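Local structure of retinol dehydratase (Spodoptera frugiperda, 1FMJ) at residues Ala26-Phe31 with Tyr202-Gln207; Thr64-Ala69 with Thr156-Val161; Thr177-Tyr182 with Asp240-Phe245. The protein is a retinol dehydratase with a sulfotransferase-type fold that binds retinol and adenosine 3',5'-diphosphate. One frame throughout, in Å; residues are numbered along the deposited sequence.

Contact 1: Ala26-Phe31 with Tyr202-Gln207; sequences ANLGAF and YLLNKQ
L203 covers one face of the F31 ring: its CD2 lies 3.6 Å from the ring centroid, 17° off the normal, and is displaced toward the rim, a CH-pi contact. F31 reaches it with CG anti to the backbone N (chi1 -167°), and the two side chains run alongside each other, CD2 of L203 coming within 3.5 Å of CE1 of F31. Both touch the bound retinol, and F31 belongs to its pocket. The carbonyl O of L203 is buried here without a polar partner.

N205 is the polar part of this tight region and binds the opposite loop twice: its backbone N donates to N27 O (2.8 Å), and its OD1 accepts from A30 N at 3.2 Å, with that donor tilted 23° from the amide plane. The loose side lies at A26 and A30, both exposed; ND2 of N205 comes no closer than 3.8 Å to A26 O.

Y202, at positive phi, is the C-prime residue of the Schellman motif ending helix 187-200. The loop that follows fits between two helices, L204 packing on F195 and A198 of helix 187-200 and on F213 of helix 210-218, while N27 and L28 rest on M216 of the latter.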
ATOM      1  N   ALA A  26       2.018 -22.232   3.130  1.00 37.33           N
ATOM      2  CA  ALA A  26       1.508 -22.685   4.418  1.00 36.84           C
ATOM      3  C   ALA A  26       0.697 -21.589   5.102  1.00 37.17           C
ATOM      4  O   ALA A  26       0.122 -21.798   6.169  1.00 37.08           O
ATOM      5  CB  ALA A  26       2.663 -23.111   5.305  1.00 37.03           C
ATOM      6  N   ASN A  27       0.663 -20.417   4.479  1.00 36.34           N
ATOM      7  CA  ASN A  27      -0.072 -19.280   5.013  1.00 36.02           C
ATOM      8  C   ASN A  27      -0.918 -18.613   3.938  1.00 34.01           C
ATOM      9  O   ASN A  27      -1.980 -18.063   4.231  1.00 33.17           O
ATOM     10  CB  ASN A  27       0.896 -18.245   5.584  1.00 37.93           C
ATOM     11  CG  ASN A  27       1.449 -18.644   6.933  1.00 41.25           C
ATOM     12  OD1 ASN A  27       1.961 -19.757   7.115  1.00 42.67           O
ATOM     13  ND2 ASN A  27       1.358 -17.729   7.894  1.00 42.09           N
ATOM     14  N   LEU A  28      -0.439 -18.665   2.698  1.00 32.31           N
ATOM     15  CA  LEU A  28      -1.133 -18.036   1.579  1.00 30.86           C
ATOM     16  C   LEU A  28      -1.504 -19.054   0.498  1.00 30.65           C
ATOM     17  O   LEU A  28      -2.033 -18.683  -0.553  1.00 30.03           O
ATOM     18  CB  LEU A  28      -0.231 -16.965   0.962  1.00 30.12           C
ATOM     19  CG  LEU A  28       0.633 -16.141   1.923  1.00 29.61           C
ATOM     20  CD1 LEU A  28       1.691 -15.382   1.150  1.00 29.80           C
ATOM     21  CD2 LEU A  28      -0.243 -15.183   2.701  1.00 30.38           C
ATOM     22  N   GLY A  29      -1.226 -20.327   0.764  1.00 29.56           N
ATOM     23  CA  GLY A  29      -1.500 -21.383  -0.200  1.00 29.23           C
ATOM     24  C   GLY A  29      -2.891 -21.412  -0.809  1.00 28.78           C
ATOM     25  O   GLY A  29      -3.040 -21.586  -2.016  1.00 29.59           O
ATOM     26  N   ALA A  30      -3.912 -21.245   0.022  1.00 28.20           N
ATOM     27  CA  ALA A  30      -5.286 -21.268  -0.455  1.00 26.54           C
ATOM     28  C   ALA A  30      -5.558 -20.188  -1.507  1.00 26.17           C
ATOM     29  O   ALA A  30      -6.330 -20.406  -2.443  1.00 25.25           O
ATOM     30  CB  ALA A  30      -6.240 -21.113   0.721  1.00 25.98           C
ATOM     31  N   PHE A  31      -4.932 -19.025  -1.362  1.00 25.85           N
ATOM     32  CA  PHE A  31      -5.162 -17.955  -2.324  1.00 25.24           C
ATOM     33  C   PHE A  31      -4.616 -18.357  -3.683  1.00 25.84           C
ATOM     34  O   PHE A  31      -3.518 -18.889  -3.781  1.00 25.86           O
ATOM     35  CB  PHE A  31      -4.506 -16.658  -1.867  1.00 24.62           C
ATOM     36  CG  PHE A  31      -4.959 -15.465  -2.646  1.00 24.30           C
ATOM     37  CD1 PHE A  31      -6.298 -15.072  -2.618  1.00 23.63           C
ATOM     38  CD2 PHE A  31      -4.062 -14.747  -3.436  1.00 22.06           C
ATOM     39  CE1 PHE A  31      -6.736 -13.979  -3.368  1.00 23.36           C
ATOM     40  CE2 PHE A  31      -4.491 -13.656  -4.184  1.00 21.50           C
ATOM     41  CZ  PHE A  31      -5.832 -13.273  -4.150  1.00 22.45           C
ATOM     42  N   TYR A 202      -9.473 -12.257   2.465  1.00 20.02           N
ATOM     43  CA  TYR A 202      -9.385 -13.709   2.399  1.00 21.96           C
ATOM     44  C   TYR A 202      -8.078 -14.179   1.769  1.00 23.18           C
ATOM     45  O   TYR A 202      -8.056 -15.199   1.092  1.00 24.22           O
ATOM     46  CB  TYR A 202     -10.561 -14.283   1.596  1.00 20.98           C
ATOM     47  CG  TYR A 202     -11.922 -14.040   2.211  1.00 21.44           C
ATOM     48  CD1 TYR A 202     -12.782 -13.059   1.704  1.00 21.68           C
ATOM     49  CD2 TYR A 202     -12.339 -14.768   3.324  1.00 20.95           C
ATOM     50  CE1 TYR A 202     -14.025 -12.811   2.298  1.00 22.19           C
ATOM     51  CE2 TYR A 202     -13.568 -14.526   3.922  1.00 20.50           C
ATOM     52  CZ  TYR A 202     -14.403 -13.550   3.410  1.00 21.31           C
ATOM     53  OH  TYR A 202     -15.604 -13.306   4.031  1.00 21.95           O
ATOM     54  N   LEU A 203      -6.995 -13.442   1.994  1.00 24.54           N
ATOM     55  CA  LEU A 203      -5.697 -13.803   1.430  1.00 25.97           C
ATOM     56  C   LEU A 203      -4.969 -14.872   2.243  1.00 27.81           C
ATOM     57  O   LEU A 203      -4.145 -15.619   1.705  1.00 28.58           O
ATOM     58  CB  LEU A 203      -4.797 -12.567   1.328  1.00 24.26           C
ATOM     59  CG  LEU A 203      -5.322 -11.361   0.550  1.00 23.25           C
ATOM     60  CD1 LEU A 203      -4.261 -10.274   0.528  1.00 24.20           C
ATOM     61  CD2 LEU A 203      -5.693 -11.770  -0.859  1.00 23.41           C
ATOM     62  N   LEU A 204      -5.275 -14.947   3.536  1.00 29.27           N
ATOM     63  CA  LEU A 204      -4.617 -15.907   4.421  1.00 30.65           C
ATOM     64  C   LEU A 204      -5.416 -17.158   4.719  1.00 30.96           C
ATOM     65  O   LEU A 204      -6.643 -17.126   4.764  1.00 32.63           O
ATOM     66  CB  LEU A 204      -4.274 -15.250   5.762  1.00 30.23           C
ATOM     67  CG  LEU A 204      -3.324 -14.057   5.792  1.00 32.03           C
ATOM     68  CD1 LEU A 204      -3.105 -13.616   7.232  1.00 31.33           C
ATOM     69  CD2 LEU A 204      -2.009 -14.435   5.148  1.00 31.19           C
ATOM     70  N   ASN A 205      -4.702 -18.259   4.940  1.00 32.32           N
ATOM     71  CA  ASN A 205      -5.328 -19.522   5.300  1.00 32.90           C
ATOM     72  C   ASN A 205      -5.924 -19.282   6.683  1.00 33.48           C
ATOM     73  O   ASN A 205      -5.245 -18.772   7.573  1.00 33.42           O
ATOM     74  CB  ASN A 205      -4.278 -20.633   5.362  1.00 34.19           C
ATOM     75  CG  ASN A 205      -3.689 -20.950   4.001  1.00 35.15           C
ATOM     76  OD1 ASN A 205      -3.898 -20.215   3.036  1.00 36.07           O
ATOM     77  ND2 ASN A 205      -2.940 -22.044   3.919  1.00 36.08           N
ATOM     78  N   LYS A 206      -7.191 -19.639   6.854  1.00 34.29           N
ATOM     79  CA  LYS A 206      -7.891 -19.430   8.119  1.00 34.83           C
ATOM     80  C   LYS A 206      -7.183 -20.030   9.335  1.00 35.34           C
ATOM     81  O   LYS A 206      -7.227 -19.457  10.429  1.00 36.02           O
ATOM     82  CB  LYS A 206      -9.314 -19.976   8.012  1.00 34.99           C
ATOM     83  N   GLN A 207      -6.526 -21.172   9.147  1.00 35.08           N
ATOM     84  CA  GLN A 207      -5.825 -21.834  10.243  1.00 35.11           C
ATOM     85  C   GLN A 207      -4.455 -21.225  10.552  1.00 35.08           C
ATOM     86  O   GLN A 207      -3.715 -21.744  11.390  1.00 35.68           O
ATOM     87  CB  GLN A 207      -5.678 -23.321   9.941  1.00 36.16           C
TER

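Contact 2: Thr64-Ala69 with Thr156-Val161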
ATOM      1  N   THR A  64       2.540  17.170 -13.816  1.00 22.80           N
ATOM      2  CA  THR A  64       1.447  17.384 -12.865  1.00 22.43           C
ATOM      3  C   THR A  64       1.069  16.109 -12.118  1.00 20.84           C
ATOM      4  O   THR A  64       0.154  16.117 -11.302  1.00 21.92           O
ATOM      5  CB  THR A  64       0.168  17.938 -13.540  1.00 21.46           C
ATOM      6  OG1 THR A  64      -0.246  17.047 -14.581  1.00 22.72           O
ATOM      7  CG2 THR A  64       0.414  19.320 -14.111  1.00 23.10           C
ATOM      8  N   ASP A  65       1.771  15.016 -12.393  1.00 20.64           N
ATOM      9  CA  ASP A  65       1.491  13.756 -11.705  1.00 20.77           C
ATOM     10  C   ASP A  65       1.879  13.862 -10.233  1.00 19.60           C
ATOM     11  O   ASP A  65       2.886  14.486  -9.897  1.00 19.68           O
ATOM     12  CB  ASP A  65       2.304  12.599 -12.307  1.00 21.32           C
ATOM     13  CG  ASP A  65       1.836  12.197 -13.682  1.00 22.25           C
ATOM     14  OD1 ASP A  65       0.800  12.713 -14.130  1.00 22.84           O
ATOM     15  OD2 ASP A  65       2.508  11.351 -14.314  1.00 23.00           O
ATOM     16  N   VAL A  66       1.087  13.250  -9.361  1.00 17.66           N
ATOM     17  CA  VAL A  66       1.409  13.240  -7.943  1.00 16.91           C
ATOM     18  C   VAL A  66       1.243  11.809  -7.459  1.00 15.70           C
ATOM     19  O   VAL A  66       0.187  11.207  -7.642  1.00 17.48           O
ATOM     20  CB  VAL A  66       0.493  14.160  -7.122  1.00 17.46           C
ATOM     21  CG1 VAL A  66       0.873  14.073  -5.643  1.00 15.71           C
ATOM     22  CG2 VAL A  66       0.623  15.592  -7.611  1.00 19.22           C
ATOM     23  N   PHE A  67       2.289  11.266  -6.850  1.00 14.99           N
ATOM     24  CA  PHE A  67       2.257   9.889  -6.363  1.00 15.06           C
ATOM     25  C   PHE A  67       2.235   9.783  -4.856  1.00 14.80           C
ATOM     26  O   PHE A  67       2.887  10.554  -4.158  1.00 16.27           O
ATOM     27  CB  PHE A  67       3.497   9.107  -6.818  1.00 14.42           C
ATOM     28  CG  PHE A  67       3.476   8.672  -8.251  1.00 14.30           C
ATOM     29  CD1 PHE A  67       3.458   9.600  -9.281  1.00 13.32           C
ATOM     30  CD2 PHE A  67       3.548   7.318  -8.567  1.00 12.35           C
ATOM     31  CE1 PHE A  67       3.516   9.187 -10.604  1.00 12.63           C
ATOM     32  CE2 PHE A  67       3.608   6.896  -9.889  1.00 13.58           C
ATOM     33  CZ  PHE A  67       3.593   7.836 -10.912  1.00 13.16           C
ATOM     34  N   VAL A  68       1.484   8.812  -4.360  1.00 15.64           N
ATOM     35  CA  VAL A  68       1.457   8.524  -2.941  1.00 16.22           C
ATOM     36  C   VAL A  68       1.934   7.076  -2.932  1.00 16.64           C
ATOM     37  O   VAL A  68       1.263   6.177  -3.462  1.00 15.92           O
ATOM     38  CB  VAL A  68       0.048   8.641  -2.351  1.00 16.90           C
ATOM     39  CG1 VAL A  68       0.081   8.274  -0.877  1.00 17.42           C
ATOM     40  CG2 VAL A  68      -0.458  10.070  -2.520  1.00 16.53           C
ATOM     41  N   ALA A  69       3.115   6.864  -2.361  1.00 15.46           N
ATOM     42  CA  ALA A  69       3.723   5.546  -2.327  1.00 16.19           C
ATOM     43  C   ALA A  69       4.036   5.134  -0.904  1.00 14.92           C
ATOM     44  O   ALA A  69       4.119   5.974  -0.007  1.00 16.71           O
ATOM     45  CB  ALA A  69       5.002   5.545  -3.170  1.00 16.49           C
ATOM     46  N   THR A 156      -5.318  16.542 -19.763  1.00 20.71           N
ATOM     47  CA  THR A 156      -5.972  17.665 -19.100  1.00 20.67           C
ATOM     48  C   THR A 156      -6.537  17.313 -17.734  1.00 21.23           C
ATOM     49  O   THR A 156      -7.194  18.134 -17.087  1.00 21.29           O
ATOM     50  CB  THR A 156      -7.097  18.243 -19.968  1.00 20.99           C
ATOM     51  OG1 THR A 156      -7.910  17.179 -20.464  1.00 19.21           O
ATOM     52  CG2 THR A 156      -6.521  19.022 -21.140  1.00 21.42           C
ATOM     53  N   GLU A 157      -6.282  16.087 -17.292  1.00 20.92           N
ATOM     54  CA  GLU A 157      -6.753  15.647 -15.991  1.00 20.91           C
ATOM     55  C   GLU A 157      -5.554  15.282 -15.138  1.00 20.77           C
ATOM     56  O   GLU A 157      -4.804  14.375 -15.490  1.00 19.47           O
ATOM     57  CB  GLU A 157      -7.654  14.417 -16.136  1.00 22.32           C
ATOM     58  CG  GLU A 157      -8.256  13.948 -14.831  1.00 23.50           C
ATOM     59  CD  GLU A 157      -9.095  12.692 -14.996  1.00 25.56           C
ATOM     60  OE1 GLU A 157      -9.813  12.586 -16.010  1.00 26.70           O
ATOM     61  OE2 GLU A 157      -9.046  11.820 -14.103  1.00 27.74           O
ATOM     62  N   LYS A 158      -5.371  15.979 -14.019  1.00 19.58           N
ATOM     63  CA  LYS A 158      -4.252  15.684 -13.135  1.00 19.03           C
ATOM     64  C   LYS A 158      -4.356  14.233 -12.681  1.00 19.63           C
ATOM     65  O   LYS A 158      -5.434  13.767 -12.296  1.00 17.76           O
ATOM     66  CB  LYS A 158      -4.257  16.613 -11.917  1.00 19.26           C
ATOM     67  CG  LYS A 158      -3.160  16.294 -10.902  1.00 18.85           C
ATOM     68  CD  LYS A 158      -3.219  17.213  -9.689  1.00 19.10           C
ATOM     69  CE  LYS A 158      -2.283  18.401  -9.809  1.00 19.82           C
ATOM     70  NZ  LYS A 158      -0.853  18.050  -9.661  1.00 15.39           N
ATOM     71  N   ARG A 159      -3.239  13.513 -12.751  1.00 18.86           N
ATOM     72  CA  ARG A 159      -3.222  12.116 -12.348  1.00 19.03           C
ATOM     73  C   ARG A 159      -2.691  11.920 -10.938  1.00 19.14           C
ATOM     74  O   ARG A 159      -1.585  12.363 -10.608  1.00 19.18           O
ATOM     75  CB  ARG A 159      -2.379  11.278 -13.317  1.00 20.00           C
ATOM     76  CG  ARG A 159      -2.905  11.240 -14.747  1.00 21.57           C
ATOM     77  CD  ARG A 159      -2.090  10.270 -15.618  1.00 22.42           C
ATOM     78  NE  ARG A 159      -0.674  10.626 -15.690  1.00 21.64           N
ATOM     79  CZ  ARG A 159       0.216  10.000 -16.457  1.00 21.76           C
ATOM     80  NH1 ARG A 159      -0.161   8.978 -17.222  1.00 18.77           N
ATOM     81  NH2 ARG A 159       1.483  10.397 -16.460  1.00 21.01           N
ATOM     82  N   PHE A 160      -3.502  11.267 -10.109  1.00 17.44           N
ATOM     83  CA  PHE A 160      -3.125  10.953  -8.741  1.00 17.21           C
ATOM     84  C   PHE A 160      -2.865   9.451  -8.749  1.00 15.74           C
ATOM     85  O   PHE A 160      -3.760   8.662  -9.049  1.00 15.71           O
ATOM     86  CB  PHE A 160      -4.254  11.293  -7.763  1.00 17.86           C
ATOM     87  CG  PHE A 160      -4.444  12.770  -7.547  1.00 18.75           C
ATOM     88  CD1 PHE A 160      -5.235  13.521  -8.417  1.00 18.83           C
ATOM     89  CD2 PHE A 160      -3.803  13.419  -6.494  1.00 17.89           C
ATOM     90  CE1 PHE A 160      -5.380  14.896  -8.239  1.00 19.72           C
ATOM     91  CE2 PHE A 160      -3.940  14.796  -6.303  1.00 18.66           C
ATOM     92  CZ  PHE A 160      -4.729  15.539  -7.176  1.00 18.66           C
ATOM     93  N   VAL A 161      -1.633   9.064  -8.444  1.00 15.41           N
ATOM     94  CA  VAL A 161      -1.258   7.659  -8.459  1.00 15.05           C
ATOM     95  C   VAL A 161      -0.929   7.103  -7.089  1.00 15.52           C
ATOM     96  O   VAL A 161      -0.134   7.685  -6.341  1.00 14.44           O
ATOM     97  CB  VAL A 161      -0.027   7.425  -9.362  1.00 15.71           C
ATOM     98  CG1 VAL A 161       0.257   5.927  -9.466  1.00 15.22           C
ATOM     99  CG2 VAL A 161      -0.255   8.038 -10.733  1.00 16.19           C
TER
HETATM  100  O   HOH W   1      -0.990  14.307 -14.447  1.00 18.30           O
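D65 and R159 extend the same way from adjacent segments and meet side-on: NE of R159 donates to OD1 of D65 at 3.0 Å and NH2 to OD2 at 2.6 Å. The carboxylate and guanidinium planes are 49° apart, so the salt bridge is not coplanar. OD1 sits in the guanidinium plane beside NE, whereas OD2 receives NH2 through its syn lone pair but is tilted 28° out of that plane. The bend at chi3 of R159 turns NE and NH2 toward the acid. Further bonds restrict both groups: OD2 also accepts from R62 N, and R159 donates to the carbonyl oxygens of L150 and P60. A water joins R159 N and T64 OG1.

Beyond this pair the two segments become parallel strands, with V66 opposite F160 and F67 opposite V161. They belong to the parallel sheet of the sulfotransferase domain, a member of the P-loop NTPase clan, in which strand 66-70 lies between 160-163 and 179-184. V66 N to R159 O, V161 N to V66 O and V68 N to V161 O (2.8 Å) are the hydrogen bonds that set this register.

On the sheet face carrying F67 and V161, the valine stands over the centre of the phenyl ring, its CB 3.7 Å from the centroid and 11° off the normal. CG1 of V161 lies against CE2 of F67 at 3.5 Å. V66 and F160 occupy the other face, where the F160 ring also meets W84 and Y103.

K158 starts extended, CG anti to its backbone N, then bends at chi3 and chi4. This brings NZ to T64 O at 2.7 Å and beside CG2 of V66, 3.5 Å away.

Contact 3: Thr177-Tyr182 with Asp240-Phe245; sequences TVKMVY and DPNMLF
K179 and N242 pair at the entrance to two parallel strands. The lysine chain is extended through chi2 and chi3 and turns only at chi4 (-55°), which brings NZ to OD1 of N242 at 2.9 Å. A water bridges NZ to P241 O, and ND2 of the same asparagine donates to L175 O, so both ends of the amide are bound. D240 OD1 accepts from N242 N at 2.6 Å, an Asx turn within a type I beta turn. Along the strands M180, V181 and Y182 pair with M243, L244 and F245, hydrogen-bonded through M180 N to N242 O, L244 N to M180 O and Y182 N to L244 O.

The two methionines lie alongside but differ in shape. M180 is extended to SD, whereas M243 bends at chi2 (66°) and chi3, placing its CE 3.8 Å from SD of M180 and its SD beside CB of Y182.

Y182 and F245 project from the same face as the methionines. Their rings are near parallel, planes at 26°, but slid apart: centroids are 5.3 Å from each other, and CD2 of Y182 approaches CE1 of F245 at 3.5 Å. The tyrosine hydroxyl bonds H230.

Helix 227-235 covers these rings through V231 and A234. On the other face, V181 and L244 pack against F265 of helix 255-265, while strand 66-70 flanks 179-184 on the side away from 243-247.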
ATOM      1  N   THR A 177      10.407  14.381 -12.806  1.00 24.96           N
ATOM      2  CA  THR A 177       9.152  14.850 -13.377  1.00 24.31           C
ATOM      3  C   THR A 177       7.978  14.965 -12.412  1.00 23.65           C
ATOM      4  O   THR A 177       7.245  15.956 -12.425  1.00 23.23           O
ATOM      5  CB  THR A 177       8.716  13.930 -14.530  1.00 24.74           C
ATOM      6  OG1 THR A 177       9.807  13.768 -15.444  1.00 25.03           O
ATOM      7  CG2 THR A 177       7.517  14.524 -15.263  1.00 25.70           C
ATOM      8  N   VAL A 178       7.799  13.952 -11.576  1.00 22.33           N
ATOM      9  CA  VAL A 178       6.665  13.934 -10.663  1.00 22.27           C
ATOM     10  C   VAL A 178       6.988  14.132  -9.195  1.00 21.14           C
ATOM     11  O   VAL A 178       8.132  13.971  -8.764  1.00 21.88           O
ATOM     12  CB  VAL A 178       5.879  12.603 -10.819  1.00 21.04           C
ATOM     13  CG1 VAL A 178       5.657  12.321 -12.289  1.00 21.97           C
ATOM     14  CG2 VAL A 178       6.644  11.441 -10.176  1.00 21.02           C
ATOM     15  N   LYS A 179       5.966  14.500  -8.432  1.00 19.66           N
ATOM     16  CA  LYS A 179       6.118  14.678  -7.003  1.00 19.38           C
ATOM     17  C   LYS A 179       5.612  13.398  -6.344  1.00 19.22           C
ATOM     18  O   LYS A 179       4.687  12.750  -6.844  1.00 19.90           O
ATOM     19  CB  LYS A 179       5.323  15.892  -6.522  1.00 20.25           C
ATOM     20  CG  LYS A 179       5.900  17.202  -7.035  1.00 22.34           C
ATOM     21  CD  LYS A 179       5.162  18.409  -6.503  1.00 22.86           C
ATOM     22  CE  LYS A 179       5.720  19.676  -7.124  1.00 23.74           C
ATOM     23  NZ  LYS A 179       7.197  19.786  -6.906  1.00 25.44           N
ATOM     24  N   MET A 180       6.229  13.028  -5.232  1.00 18.65           N
ATOM     25  CA  MET A 180       5.855  11.814  -4.518  1.00 17.47           C
ATOM     26  C   MET A 180       5.920  11.993  -3.014  1.00 17.28           C
ATOM     27  O   MET A 180       6.832  12.641  -2.494  1.00 17.33           O
ATOM     28  CB  MET A 180       6.782  10.658  -4.927  1.00 17.95           C
ATOM     29  CG  MET A 180       6.664   9.392  -4.051  1.00 15.97           C
ATOM     30  SD  MET A 180       7.710   7.998  -4.619  1.00 19.60           S
ATOM     31  CE  MET A 180       6.845   7.556  -6.123  1.00 17.96           C
ATOM     32  N   VAL A 181       4.930  11.434  -2.320  1.00 16.84           N
ATOM     33  CA  VAL A 181       4.899  11.469  -0.863  1.00 14.93           C
ATOM     34  C   VAL A 181       4.987  10.006  -0.468  1.00 15.57           C
ATOM     35  O   VAL A 181       4.113   9.212  -0.808  1.00 16.22           O
ATOM     36  CB  VAL A 181       3.588  12.062  -0.309  1.00 13.86           C
ATOM     37  CG1 VAL A 181       3.664  12.136   1.215  1.00 12.93           C
ATOM     38  CG2 VAL A 181       3.365  13.455  -0.878  1.00 14.12           C
ATOM     39  N   TYR A 182       6.049   9.642   0.235  1.00 14.50           N
ATOM     40  CA  TYR A 182       6.227   8.265   0.638  1.00 14.57           C
ATOM     41  C   TYR A 182       6.053   8.128   2.136  1.00 14.50           C
ATOM     42  O   TYR A 182       6.666   8.856   2.924  1.00 13.08           O
ATOM     43  CB  TYR A 182       7.611   7.773   0.228  1.00 14.67           C
ATOM     44  CG  TYR A 182       7.897   6.340   0.601  1.00 14.71           C
ATOM     45  CD1 TYR A 182       7.788   5.321  -0.338  1.00 15.48           C
ATOM     46  CD2 TYR A 182       8.307   6.008   1.893  1.00 15.83           C
ATOM     47  CE1 TYR A 182       8.089   3.993  -0.006  1.00 15.61           C
ATOM     48  CE2 TYR A 182       8.606   4.694   2.238  1.00 15.85           C
ATOM     49  CZ  TYR A 182       8.500   3.693   1.284  1.00 16.33           C
ATOM     50  OH  TYR A 182       8.847   2.402   1.621  1.00 16.73           O
ATOM     51  N   ASP A 240      15.739  14.809  -2.437  1.00 29.67           N
ATOM     52  CA  ASP A 240      15.143  15.362  -3.650  1.00 29.30           C
ATOM     53  C   ASP A 240      13.945  16.269  -3.349  1.00 28.81           C
ATOM     54  O   ASP A 240      13.094  15.943  -2.523  1.00 28.27           O
ATOM     55  CB  ASP A 240      14.713  14.222  -4.580  1.00 29.78           C
ATOM     56  CG  ASP A 240      14.298  14.711  -5.962  1.00 29.82           C
ATOM     57  OD1 ASP A 240      13.346  15.511  -6.063  1.00 29.11           O
ATOM     58  OD2 ASP A 240      14.929  14.285  -6.953  1.00 30.58           O
ATOM     59  N   PRO A 241      13.873  17.428  -4.019  1.00 28.14           N
ATOM     60  CA  PRO A 241      12.772  18.373  -3.812  1.00 27.02           C
ATOM     61  C   PRO A 241      11.394  17.815  -4.165  1.00 25.37           C
ATOM     62  O   PRO A 241      10.389  18.331  -3.695  1.00 24.16           O
ATOM     63  CB  PRO A 241      13.153  19.550  -4.711  1.00 27.36           C
ATOM     64  CG  PRO A 241      14.641  19.510  -4.692  1.00 27.13           C
ATOM     65  CD  PRO A 241      14.927  18.034  -4.851  1.00 28.21           C
ATOM     66  N   ASN A 242      11.349  16.772  -4.991  1.00 24.78           N
ATOM     67  CA  ASN A 242      10.076  16.176  -5.400  1.00 23.30           C
ATOM     68  C   ASN A 242       9.684  14.948  -4.590  1.00 23.20           C
ATOM     69  O   ASN A 242       8.769  14.205  -4.964  1.00 22.36           O
ATOM     70  CB  ASN A 242      10.102  15.824  -6.891  1.00 22.55           C
ATOM     71  CG  ASN A 242       9.899  17.042  -7.773  1.00 23.12           C
ATOM     72  OD1 ASN A 242       9.468  18.093  -7.304  1.00 22.29           O
ATOM     73  ND2 ASN A 242      10.187  16.900  -9.057  1.00 21.04           N
ATOM     74  N   MET A 243      10.375  14.748  -3.471  1.00 21.72           N
ATOM     75  CA  MET A 243      10.100  13.624  -2.586  1.00 21.18           C
ATOM     76  C   MET A 243       9.844  14.107  -1.169  1.00 20.76           C
ATOM     77  O   MET A 243      10.586  14.938  -0.645  1.00 20.70           O
ATOM     78  CB  MET A 243      11.272  12.640  -2.578  1.00 20.21           C
ATOM     79  CG  MET A 243      11.219  11.609  -1.442  1.00 20.53           C
ATOM     80  SD  MET A 243       9.829  10.442  -1.550  1.00 22.78           S
ATOM     81  CE  MET A 243      10.601   9.106  -2.406  1.00 17.66           C
ATOM     82  N   LEU A 244       8.785  13.584  -0.557  1.00 19.26           N
ATOM     83  CA  LEU A 244       8.441  13.935   0.812  1.00 18.57           C
ATOM     84  C   LEU A 244       8.282  12.644   1.604  1.00 18.48           C
ATOM     85  O   LEU A 244       7.267  11.954   1.485  1.00 17.60           O
ATOM     86  CB  LEU A 244       7.136  14.742   0.863  1.00 17.72           C
ATOM     87  CG  LEU A 244       6.609  15.036   2.276  1.00 17.37           C
ATOM     88  CD1 LEU A 244       7.612  15.892   3.028  1.00 19.64           C
ATOM     89  CD2 LEU A 244       5.262  15.742   2.207  1.00 18.59           C
ATOM     90  N   PHE A 245       9.301  12.312   2.390  1.00 17.20           N
ATOM     91  CA  PHE A 245       9.287  11.109   3.215  1.00 18.53           C
ATOM     92  C   PHE A 245       8.636  11.467   4.547  1.00 19.24           C
ATOM     93  O   PHE A 245       9.065  12.405   5.213  1.00 19.19           O
ATOM     94  CB  PHE A 245      10.722  10.636   3.469  1.00 18.65           C
ATOM     95  CG  PHE A 245      10.832   9.207   3.928  1.00 18.82           C
ATOM     96  CD1 PHE A 245      11.182   8.204   3.029  1.00 17.51           C
ATOM     97  CD2 PHE A 245      10.638   8.872   5.267  1.00 18.99           C
ATOM     98  CE1 PHE A 245      11.347   6.890   3.448  1.00 16.86           C
ATOM     99  CE2 PHE A 245      10.800   7.557   5.701  1.00 18.94           C
ATOM    100  CZ  PHE A 245      11.158   6.561   4.790  1.00 18.75           C
TER
HETATM  101  O   HOH W   2       7.952  19.500  -4.268  1.00 23.94           O

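In the fold
Contacts 2 and 3 are neighbouring parts of one parallel sheet, ordered 104-105, 160-163, 66-70, 179-184, 243-247. Their centres are about 12 Å apart, and strands 66-70 and 179-184 join them directly: F67 N lies 2.8 Å from K179 O, and V181 N 2.9 Å from F67 O, both probable hydrogen bonds. Contact 2 closes before contact 3 opens along the chain. Contact 1 lies across the chain's centre, its own centre about 34 and 36 Å from theirs; its segments enclose all of contact 2 in sequence and alternate with those of contact 3. Contacts 2 and 3 thus lie in four consecutive strands of the sheet, whereas contact 1 joins loops beside the retinol pocket.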